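Long-range contacts in APL1 (Anopheles gambiae, PDB 3O6N), which forms a heterodimeric complex with the leucine-rich repeat protein LRIM1 that regulates complement-like immunity in the mosquito: residues C21-V26 with K48-K53; I136-P141 with E157-Q162; L308-N313 with N328-L333. One frame throughout, in Å; residues are numbered along the deposited sequence. Where two conformers were deposited one is given.

Interaction 1 (C21-V26 with K48-K53); sequences CVFYDV and KIVTFK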
loop_
_atom_site.group_PDB
_atom_site.type_symbol
_atom_site.label_atom_id
_atom_site.label_comp_id
_atom_site.label_asym_id
_atom_site.label_seq_id
_atom_site.Cartn_x
_atom_site.Cartn_y
_atom_site.Cartn_z
ATOM N N CYS A 21 3.351 18.584 -27.721
ATOM C CA CYS A 21 2.996 19.968 -27.409
ATOM C C CYS A 21 3.339 20.351 -25.980
ATOM O O CYS A 21 2.693 19.901 -25.034
ATOM C CB CYS A 21 1.512 20.257 -27.663
ATOM S SG CYS A 21 1.014 21.948 -27.162
ATOM N N VAL A 22 4.348 21.200 -25.830
ATOM C CA VAL A 22 4.704 21.732 -24.524
ATOM C C VAL A 22 4.441 23.236 -24.457
ATOM O O VAL A 22 5.049 24.018 -25.191
ATOM C CB VAL A 22 6.187 21.459 -24.194
ATOM C CG1 VAL A 22 6.527 21.986 -22.807
ATOM C CG2 VAL A 22 6.486 19.972 -24.299
ATOM N N PHE A 23 3.514 23.628 -23.587
ATOM C CA PHE A 23 3.238 25.038 -23.341
ATOM C C PHE A 23 4.229 25.563 -22.315
ATOM O O PHE A 23 4.579 24.861 -21.364
ATOM C CB PHE A 23 1.814 25.239 -22.816
ATOM C CG PHE A 23 0.738 24.920 -23.817
ATOM C CD1 PHE A 23 0.466 25.788 -24.861
ATOM C CD2 PHE A 23 -0.020 23.766 -23.696
ATOM C CE1 PHE A 23 -0.526 25.502 -25.777
ATOM C CE2 PHE A 23 -1.016 23.474 -24.608
ATOM C CZ PHE A 23 -1.272 24.345 -25.651
ATOM N N TYR A 24 4.674 26.799 -22.509
ATOM C CA TYR A 24 5.604 27.437 -21.585
ATOM C C TYR A 24 5.037 28.738 -21.028
ATOM O O TYR A 24 4.435 29.528 -21.757
ATOM C CB TYR A 24 6.941 27.723 -22.278
ATOM C CG TYR A 24 7.964 26.620 -22.137
ATOM C CD1 TYR A 24 8.805 26.564 -21.034
ATOM C CD2 TYR A 24 8.097 25.640 -23.113
ATOM C CE1 TYR A 24 9.746 25.561 -20.900
ATOM C CE2 TYR A 24 9.037 24.630 -22.989
ATOM C CZ TYR A 24 9.858 24.596 -21.880
ATOM O OH TYR A 24 10.794 23.597 -21.749
ATOM N N ASP A 25 5.226 28.943 -19.729
ATOM C CA ASP A 25 4.924 30.220 -19.092
ATOM C C ASP A 25 3.460 30.634 -19.199
ATOM O O ASP A 25 3.155 31.809 -19.404
ATOM C CB ASP A 25 5.824 31.315 -19.665
ATOM C CG ASP A 25 7.295 30.987 -19.521
ATOM O OD1 ASP A 25 7.730 30.707 -18.385
ATOM O OD2 ASP A 25 8.011 30.988 -20.544
ATOM N N VAL A 26 2.559 29.668 -19.064
ATOM C CA VAL A 26 1.137 29.969 -19.011
ATOM C C VAL A 26 0.800 30.398 -17.595
ATOM O O VAL A 26 1.114 29.691 -16.637
ATOM C CB VAL A 26 0.284 28.747 -19.365
ATOM C CG1 VAL A 26 -1.193 29.075 -19.215
ATOM C CG2 VAL A 26 0.597 28.263 -20.769
ATOM N N LYS A 48 -1.191 15.391 -29.812
ATOM C CA LYS A 48 -1.820 14.329 -29.036
ATOM C C LYS A 48 -1.295 14.258 -27.604
ATOM O O LYS A 48 -1.960 13.723 -26.720
ATOM C CB LYS A 48 -1.618 12.979 -29.728
ATOM C CG LYS A 48 -2.237 12.890 -31.114
ATOM C CD LYS A 48 -2.018 11.513 -31.718
ATOM C CE LYS A 48 -2.796 11.343 -33.011
ATOM N NZ LYS A 48 -2.688 9.953 -33.536
ATOM N N ILE A 49 -0.098 14.792 -27.385
ATOM C CA ILE A 49 0.524 14.757 -26.065
ATOM C C ILE A 49 0.742 16.179 -25.567
ATOM O O ILE A 49 1.484 16.952 -26.172
ATOM C CB ILE A 49 1.874 14.014 -26.088
ATOM C CG1 ILE A 49 1.841 12.853 -27.089
ATOM C CG2 ILE A 49 2.238 13.525 -24.696
ATOM C CD1 ILE A 49 0.821 11.790 -26.773
ATOM N N VAL A 50 0.088 16.528 -24.467
ATOM C CA VAL A 50 0.113 17.904 -23.992
ATOM C C VAL A 50 0.635 18.014 -22.570
ATOM O O VAL A 50 0.123 17.365 -21.659
ATOM C CB VAL A 50 -1.286 18.546 -24.054
ATOM C CG1 VAL A 50 -1.276 19.906 -23.369
ATOM C CG2 VAL A 50 -1.746 18.663 -25.496
ATOM N N THR A 51 1.656 18.840 -22.386
ATOM C CA THR A 51 2.162 19.122 -21.054
ATOM C C THR A 51 2.516 20.597 -20.909
ATOM O O THR A 51 2.588 21.328 -21.896
ATOM C CB THR A 51 3.395 18.261 -20.712
ATOM O OG1 THR A 51 3.607 18.286 -19.297
ATOM C CG2 THR A 51 4.627 18.795 -21.412
ATOM N N PHE A 52 2.726 21.024 -19.670
ATOM C CA PHE A 52 3.032 22.413 -19.370
ATOM C C PHE A 52 4.354 22.518 -18.629
ATOM O O PHE A 52 4.710 21.634 -17.850
ATOM C CB PHE A 52 1.922 23.023 -18.515
ATOM C CG PHE A 52 0.620 23.184 -19.241
ATOM C CD1 PHE A 52 0.184 24.437 -19.637
ATOM C CD2 PHE A 52 -0.161 22.081 -19.543
ATOM C CE1 PHE A 52 -1.013 24.589 -20.311
ATOM C CE2 PHE A 52 -1.358 22.228 -20.219
ATOM C CZ PHE A 52 -1.783 23.483 -20.604
ATOM N N LYS A 53 5.083 23.601 -18.876
ATOM C CA LYS A 53 6.318 23.872 -18.149
ATOM C C LYS A 53 6.310 25.297 -17.612
ATOM O O LYS A 53 5.899 26.227 -18.304
ATOM C CB LYS A 53 7.537 23.640 -19.043
ATOM C CG LYS A 53 7.787 22.178 -19.377
ATOM C CD LYS A 53 7.967 21.356 -18.111
ATOM C CE LYS A 53 8.179 19.885 -18.427
ATOM N NZ LYS A 53 8.286 19.062 -17.188
#
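C21-Y24 and I49-K53 run side by side as parallel strands at the N-terminal end of a leucine-rich repeat solenoid, with 21-24 the outermost strand at this end. The hydrogen bonds zigzag between the two backbones. C21 N gives a weak bond to I49 O, and C21 O takes T51 N at 3.0 Å, a fairly straight bond with 167° at the hydrogen. T51 O accepts F23 N, also at 3.0 Å, and F23 O receives K53 N at 2.8 Å. Beyond the strand end, D25 N still reaches K53 O at 3.1 Å, although D25 has turned out of the strand. The four carbonyls that take the well-formed bonds each also receive a CA-H: V50 to C21 O, V22 to T51 O, F52 to F23 O and Y24 to K53 O. S55 OG bonds both K53 O and V26 N, while V50 continues the backbone pairing with L73 of the next turn. On one face of the pair, C21, F23, V50 and F52 point into the solenoid. The F23 and F52 rings form an offset stack, centroids 5.0 Å apart and planes inclined by 30°, with F23 CD2 over a face of F52. V26 CG2 abuts the edge of that F52 ring, V50 CG1 lies at the edge of F23, and C21 SG, bridged to C12, sits over a face of F23. F37 and F68 add edge-to-face contacts to F23. The other face carries V22, Y24, T51 and K53. The methyls V22 CG2 and T51 CG2 lie alongside each other. K53 CG lies beside its backbone N (chi1 -70°), which sets it near V22 CG1, while K53 CB makes a CH-pi contact over the Y24 ring, 3.8 Å from the centroid.

Interaction 2 (I136-P141 with E157-Q162); sequences IFHNTP and EDDTFQ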
loop_
_atom_site.group_PDB
_atom_site.type_symbol
_atom_site.label_atom_id
_atom_site.label_comp_id
_atom_site.label_asym_id
_atom_site.label_seq_id
_atom_site.Cartn_x
_atom_site.Cartn_y
_atom_site.Cartn_z
ATOM N N ILE A 136 -19.641 9.629 -11.197
ATOM C CA ILE A 136 -18.412 10.229 -11.707
ATOM C C ILE A 136 -17.699 9.346 -12.740
ATOM O O ILE A 136 -17.167 9.849 -13.730
ATOM C CB ILE A 136 -17.440 10.618 -10.553
ATOM C CG1 ILE A 136 -16.251 11.414 -11.093
ATOM C CG2 ILE A 136 -16.969 9.385 -9.780
ATOM C CD1 ILE A 136 -16.628 12.760 -11.689
ATOM N N PHE A 137 -17.704 8.035 -12.519
ATOM C CA PHE A 137 -17.025 7.110 -13.425
ATOM C C PHE A 137 -17.999 6.185 -14.141
ATOM O O PHE A 137 -17.606 5.124 -14.626
ATOM C CB PHE A 137 -16.015 6.248 -12.667
ATOM C CG PHE A 137 -14.988 7.035 -11.907
ATOM C CD1 PHE A 137 -14.284 8.060 -12.515
ATOM C CD2 PHE A 137 -14.728 6.744 -10.577
ATOM C CE1 PHE A 137 -13.337 8.780 -11.811
ATOM C CE2 PHE A 137 -13.782 7.457 -9.867
ATOM C CZ PHE A 137 -13.086 8.479 -10.484
ATOM N N HIS A 138 -19.268 6.573 -14.202
ATOM C CA HIS A 138 -20.273 5.724 -14.834
ATOM C C HIS A 138 -20.112 5.657 -16.350
ATOM O O HIS A 138 -20.608 4.729 -16.987
ATOM C CB HIS A 138 -21.690 6.166 -14.454
ATOM C CG HIS A 138 -22.084 5.776 -13.061
ATOM N ND1 HIS A 138 -23.368 5.917 -12.581
ATOM C CD2 HIS A 138 -21.358 5.250 -12.044
ATOM C CE1 HIS A 138 -23.417 5.494 -11.328
ATOM N NE2 HIS A 138 -22.211 5.085 -10.980
ATOM N N ASN A 139 -19.410 6.632 -16.922
ATOM C CA ASN A 139 -19.181 6.658 -18.362
ATOM C C ASN A 139 -17.722 6.453 -18.767
ATOM O O ASN A 139 -17.324 6.822 -19.871
ATOM C CB ASN A 139 -19.719 7.962 -18.971
ATOM C CG ASN A 139 -21.211 8.132 -18.757
ATOM O OD1 ASN A 139 -22.018 7.385 -19.309
ATOM N ND2 ASN A 139 -21.586 9.122 -17.958
ATOM N N THR A 140 -16.927 5.864 -17.878
ATOM C CA THR A 140 -15.532 5.570 -18.191
ATOM C C THR A 140 -15.236 4.084 -18.001
ATOM O O THR A 140 -14.461 3.708 -17.126
ATOM C CB THR A 140 -14.561 6.406 -17.330
ATOM O OG1 THR A 140 -14.766 6.104 -15.942
ATOM C CG2 THR A 140 -14.788 7.899 -17.563
ATOM N N PRO A 141 -15.848 3.235 -18.839
ATOM C CA PRO A 141 -15.775 1.777 -18.684
ATOM C C PRO A 141 -14.384 1.216 -18.962
ATOM O O PRO A 141 -14.095 0.087 -18.564
ATOM C CB PRO A 141 -16.769 1.273 -19.735
ATOM C CG PRO A 141 -16.718 2.320 -20.804
ATOM C CD PRO A 141 -16.548 3.622 -20.078
ATOM N N GLU A 157 -18.776 5.400 -2.396
ATOM C CA GLU A 157 -20.077 4.728 -2.435
ATOM C C GLU A 157 -20.008 3.469 -3.296
ATOM O O GLU A 157 -19.171 3.367 -4.193
ATOM C CB GLU A 157 -21.185 5.669 -2.922
ATOM C CG GLU A 157 -21.326 6.940 -2.095
ATOM C CD GLU A 157 -21.721 6.681 -0.654
ATOM O OE1 GLU A 157 -22.243 5.586 -0.356
ATOM O OE2 GLU A 157 -21.505 7.579 0.188
ATOM N N ASP A 158 -20.889 2.512 -3.010
ATOM C CA ASP A 158 -20.794 1.180 -3.596
ATOM C C ASP A 158 -21.064 1.144 -5.104
ATOM O O ASP A 158 -20.704 0.179 -5.773
ATOM C CB ASP A 158 -21.732 0.211 -2.870
ATOM C CG ASP A 158 -21.189 -0.240 -1.519
ATOM O OD1 ASP A 158 -20.096 0.213 -1.111
ATOM O OD2 ASP A 158 -21.872 -1.053 -0.859
ATOM N N ASP A 159 -21.688 2.189 -5.643
ATOM C CA ASP A 159 -21.922 2.250 -7.084
ATOM C C ASP A 159 -20.758 2.896 -7.841
ATOM O O ASP A 159 -20.777 2.976 -9.071
ATOM C CB ASP A 159 -23.215 3.014 -7.389
ATOM C CG ASP A 159 -23.082 4.504 -7.126
ATOM O OD1 ASP A 159 -22.605 4.881 -6.036
ATOM O OD2 ASP A 159 -23.434 5.298 -8.020
ATOM N N THR A 160 -19.741 3.346 -7.113
ATOM C CA THR A 160 -18.672 4.139 -7.725
ATOM C C THR A 160 -18.010 3.448 -8.916
ATOM O O THR A 160 -17.804 4.064 -9.964
ATOM C CB THR A 160 -17.608 4.560 -6.690
ATOM O OG1 THR A 160 -18.227 5.370 -5.683
ATOM C CG2 THR A 160 -16.494 5.359 -7.357
ATOM N N PHE A 161 -17.708 2.163 -8.767
ATOM C CA PHE A 161 -16.976 1.433 -9.800
ATOM C C PHE A 161 -17.835 0.410 -10.551
ATOM O O PHE A 161 -17.317 -0.531 -11.148
ATOM C CB PHE A 161 -15.730 0.782 -9.187
ATOM C CG PHE A 161 -14.786 1.777 -8.563
ATOM C CD1 PHE A 161 -14.089 2.677 -9.354
ATOM C CD2 PHE A 161 -14.616 1.827 -7.189
ATOM C CE1 PHE A 161 -13.225 3.605 -8.785
ATOM C CE2 PHE A 161 -13.756 2.747 -6.614
ATOM C CZ PHE A 161 -13.059 3.636 -7.412
ATOM N N GLN A 162 -19.148 0.620 -10.546
ATOM C CA GLN A 162 -20.068 -0.284 -11.236
ATOM C C GLN A 162 -19.728 -0.464 -12.719
ATOM O O GLN A 162 -19.849 -1.565 -13.266
ATOM C CB GLN A 162 -21.518 0.192 -11.082
ATOM C CG GLN A 162 -21.845 1.481 -11.834
ATOM C CD GLN A 162 -23.322 1.848 -11.770
ATOM O OE1 GLN A 162 -23.964 1.721 -10.727
ATOM N NE2 GLN A 162 -23.866 2.305 -12.893
HETATM O O HOH W 1 -19.030 6.588 -10.442
HETATM O O HOH W 2 -18.394 3.247 -12.541
#
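H138 and F137 meet D159, T160, F161 and Q162 where the irregular connections of two successive leucine-rich repeats stack on the side of the solenoid away from its parallel strands. Each segment contains type I turn structure: F137-T140 in one, the overlapping turns E157-T160 and D159-Q162 in the other. The H138 imidazole is held flat against the Q162 amide: the planes differ by only 4°, with Q162 NE2 3.5 Å above the middle of the ring. Q162 achieves this by setting CG between its own backbone N and carbonyl carbon (chi1 69°), then extending so that the amide slides over the imidazole. At the ring's edge, H138 NE2 donates to D159 O at 3.2 Å, a bent bond that comes from above the carbonyl plane; Q162 N reaches the same oxygen from the opposite face. The D159 carboxylate stands almost perpendicular to the imidazole. Deeper in, F137 and F161 both hold CG beside the backbone N, and their rings lie almost parallel but slid apart, both resting on L146 of the intervening strand. T160 CG2 bridges them, lying over the centre of the F161 face and at the edge of F137. Two waters join the backbones: one accepts from F137 N and donates to T160 O, the other donates to T160 O at 2.8 Å and weakly to F137 O.

Interaction 3 (L308-N313 with N328-L333); sequences LHVERN and NSIVTL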
loop_
_atom_site.group_PDB
_atom_site.type_symbol
_atom_site.label_atom_id
_atom_site.label_comp_id
_atom_site.label_asym_id
_atom_site.label_seq_id
_atom_site.Cartn_x
_atom_site.Cartn_y
_atom_site.Cartn_z
ATOM N N LEU A 308 7.901 -15.838 25.778
ATOM C CA LEU A 308 8.681 -16.349 26.903
ATOM C C LEU A 308 9.396 -17.650 26.549
ATOM O O LEU A 308 10.582 -17.814 26.823
ATOM C CB LEU A 308 7.775 -16.604 28.112
ATOM C CG LEU A 308 7.055 -15.429 28.774
ATOM C CD1 LEU A 308 6.011 -15.944 29.759
ATOM C CD2 LEU A 308 8.050 -14.530 29.470
ATOM N N HIS A 309 8.660 -18.578 25.947
ATOM C CA HIS A 309 9.203 -19.892 25.624
ATOM C C HIS A 309 8.908 -20.244 24.173
ATOM O O HIS A 309 7.750 -20.408 23.791
ATOM C CB HIS A 309 8.614 -20.950 26.556
ATOM C CG HIS A 309 8.756 -20.613 28.007
ATOM N ND1 HIS A 309 9.923 -20.823 28.708
ATOM C CD2 HIS A 309 7.884 -20.059 28.882
ATOM C CE1 HIS A 309 9.763 -20.418 29.955
ATOM N NE2 HIS A 309 8.534 -19.950 30.087
ATOM N N VAL A 310 9.962 -20.368 23.372
ATOM C CA VAL A 310 9.810 -20.565 21.936
ATOM C C VAL A 310 10.733 -21.652 21.395
ATOM O O VAL A 310 10.751 -21.921 20.198
ATOM C CB VAL A 310 10.102 -19.258 21.169
ATOM C CG1 VAL A 310 9.097 -18.181 21.555
ATOM C CG2 VAL A 310 11.536 -18.789 21.444
ATOM N N GLU A 311 11.491 -22.284 22.280
ATOM C CA GLU A 311 12.515 -23.235 21.860
ATOM C C GLU A 311 11.964 -24.390 21.011
ATOM O O GLU A 311 12.640 -24.891 20.110
ATOM C CB GLU A 311 13.287 -23.739 23.084
ATOM C CG GLU A 311 13.822 -25.138 22.972
ATOM C CD GLU A 311 14.430 -25.612 24.275
ATOM O OE1 GLU A 311 15.101 -24.798 24.948
ATOM O OE2 GLU A 311 14.225 -26.791 24.628
ATOM N N ARG A 312 10.731 -24.801 21.280
ATOM C CA ARG A 312 10.133 -25.899 20.526
ATOM C C ARG A 312 9.988 -25.574 19.039
ATOM O O ARG A 312 9.751 -26.462 18.224
ATOM C CB ARG A 312 8.787 -26.310 21.126
ATOM C CG ARG A 312 8.918 -27.022 22.454
ATOM C CD ARG A 312 7.561 -27.402 23.021
ATOM N NE ARG A 312 7.693 -28.196 24.240
ATOM C CZ ARG A 312 6.665 -28.651 24.948
ATOM N NH1 ARG A 312 5.425 -28.377 24.562
ATOM N NH2 ARG A 312 6.874 -29.372 26.043
ATOM N N ASN A 313 10.148 -24.302 18.689
ATOM C CA ASN A 313 10.019 -23.878 17.299
ATOM C C ASN A 313 11.277 -24.126 16.472
ATOM O O ASN A 313 11.365 -23.694 15.325
ATOM C CB ASN A 313 9.620 -22.404 17.224
ATOM C CG ASN A 313 8.177 -22.173 17.625
ATOM O OD1 ASN A 313 7.258 -22.316 16.810
ATOM N ND2 ASN A 313 7.966 -21.821 18.889
ATOM N N ASN A 328 11.694 -9.307 23.561
ATOM C CA ASN A 328 10.685 -10.175 24.147
ATOM C C ASN A 328 11.152 -10.529 25.555
ATOM O O ASN A 328 11.925 -9.781 26.155
ATOM C CB ASN A 328 10.493 -11.438 23.304
ATOM C CG ASN A 328 9.661 -11.190 22.055
ATOM O OD1 ASN A 328 8.434 -11.194 22.110
ATOM N ND2 ASN A 328 10.327 -10.978 20.925
ATOM N N SER A 329 10.679 -11.652 26.086
ATOM C CA SER A 329 11.167 -12.146 27.377
ATOM C C SER A 329 11.617 -13.600 27.258
ATOM O O SER A 329 11.395 -14.420 28.163
ATOM C CB SER A 329 10.095 -11.997 28.460
ATOM O OG SER A 329 9.780 -10.630 28.674
ATOM N N ILE A 330 12.266 -13.907 26.139
ATOM C CA ILE A 330 12.637 -15.280 25.803
ATOM C C ILE A 330 13.771 -15.812 26.679
ATOM O O ILE A 330 14.752 -15.109 26.941
ATOM C CB ILE A 330 13.018 -15.384 24.315
ATOM C CG1 ILE A 330 11.797 -15.058 23.451
ATOM C CG2 ILE A 330 13.560 -16.768 23.999
ATOM C CD1 ILE A 330 12.125 -14.744 21.997
ATOM N N VAL A 331 13.636 -17.058 27.120
ATOM C CA VAL A 331 14.599 -17.654 28.040
ATOM C C VAL A 331 15.588 -18.593 27.352
ATOM O O VAL A 331 16.752 -18.670 27.742
ATOM C CB VAL A 331 13.881 -18.402 29.177
ATOM C CG1 VAL A 331 13.153 -17.416 30.072
ATOM C CG2 VAL A 331 12.915 -19.426 28.606
ATOM N N THR A 332 15.129 -19.308 26.331
ATOM C CA THR A 332 15.995 -20.240 25.612
ATOM C C THR A 332 15.775 -20.238 24.099
ATOM O O THR A 332 14.712 -19.865 23.605
ATOM C CB THR A 332 15.818 -21.691 26.113
ATOM O OG1 THR A 332 14.487 -22.133 25.834
ATOM C CG2 THR A 332 16.078 -21.794 27.608
ATOM N N LEU A 333 16.798 -20.678 23.379
ATOM C CA LEU A 333 16.727 -20.832 21.935
ATOM C C LEU A 333 17.670 -21.956 21.534
ATOM O O LEU A 333 18.815 -21.998 21.980
ATOM C CB LEU A 333 17.131 -19.532 21.233
ATOM C CG LEU A 333 17.118 -19.573 19.702
ATOM C CD1 LEU A 333 15.692 -19.766 19.188
ATOM C CD2 LEU A 333 17.744 -18.309 19.107
HETATM O O HOH W 3 12.307 -20.163 24.887
#
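This is a contact between neighbouring solenoid turns, formed by polar bonds and small apolar patches where the loop L308-N313, beyond strand 299-301, lies beside N328-L333, beyond strand 322-324. The touching parts run in nearly the same direction, 22° apart. V331 N donates to L308 O at 3.2 Å, in the carbonyl plane, and the CA-H of I330 points at the same oxygen. A water continues this link: it accepts from V310 N at 2.8 Å, donates to T332 O at 2.7 Å and gives L308 O a weak bond. At the far end T332 OG1 donates to E311 OE1 at 2.9 Å, approaching from above the carboxylate plane. T332 turns its hydroxyl to E311 by placing OG1 between its own backbone N and carbonyl carbon (chi1 64°). The E311 chain is extended beyond CG, and its other oxygen, OE2, makes a salt bridge with K334, so the carboxylate is gripped through both oxygens. The apolar contacts are local. V310 CG2 meets I330 CG2 at 3.8 Å, the two side chains crossing at about a right angle, and L308 CD2 presses closely on S329 CB. N313 closes 308-313 on itself, its backbone N and its ND2 both donating to V310 O from the same face of that carbonyl. N313 also bonds to L287 and L289 of the preceding turn and occupies the N-cap position of helix 314-317, though its side chain makes no capping bond. On the C-terminal side, I330 and L333 pack on W351 of strand 351-352, while L333 also reaches L359 and T332 touches S355, both of helix 353-359.

The three contacts follow one another along the chain and the curved solenoid, and none touches another. Interaction 1 joins parallel strands at the N-terminal end; interactions 2 and 3 join the connections between such strands in successive turns. Interactions 1 and 2 have centres about 30 Å apart, with nearest atoms about 17 Å apart. Interaction 3 lies across the chain's centre from both, its centre about 63 Å from that of interaction 1 and about 52 Å from that of interaction 2. I330 of interaction 3 has its side chain about 14 Å from an N-acetylglucosamine, one of the glycans attached to the protein itself, which marks no binding pocket.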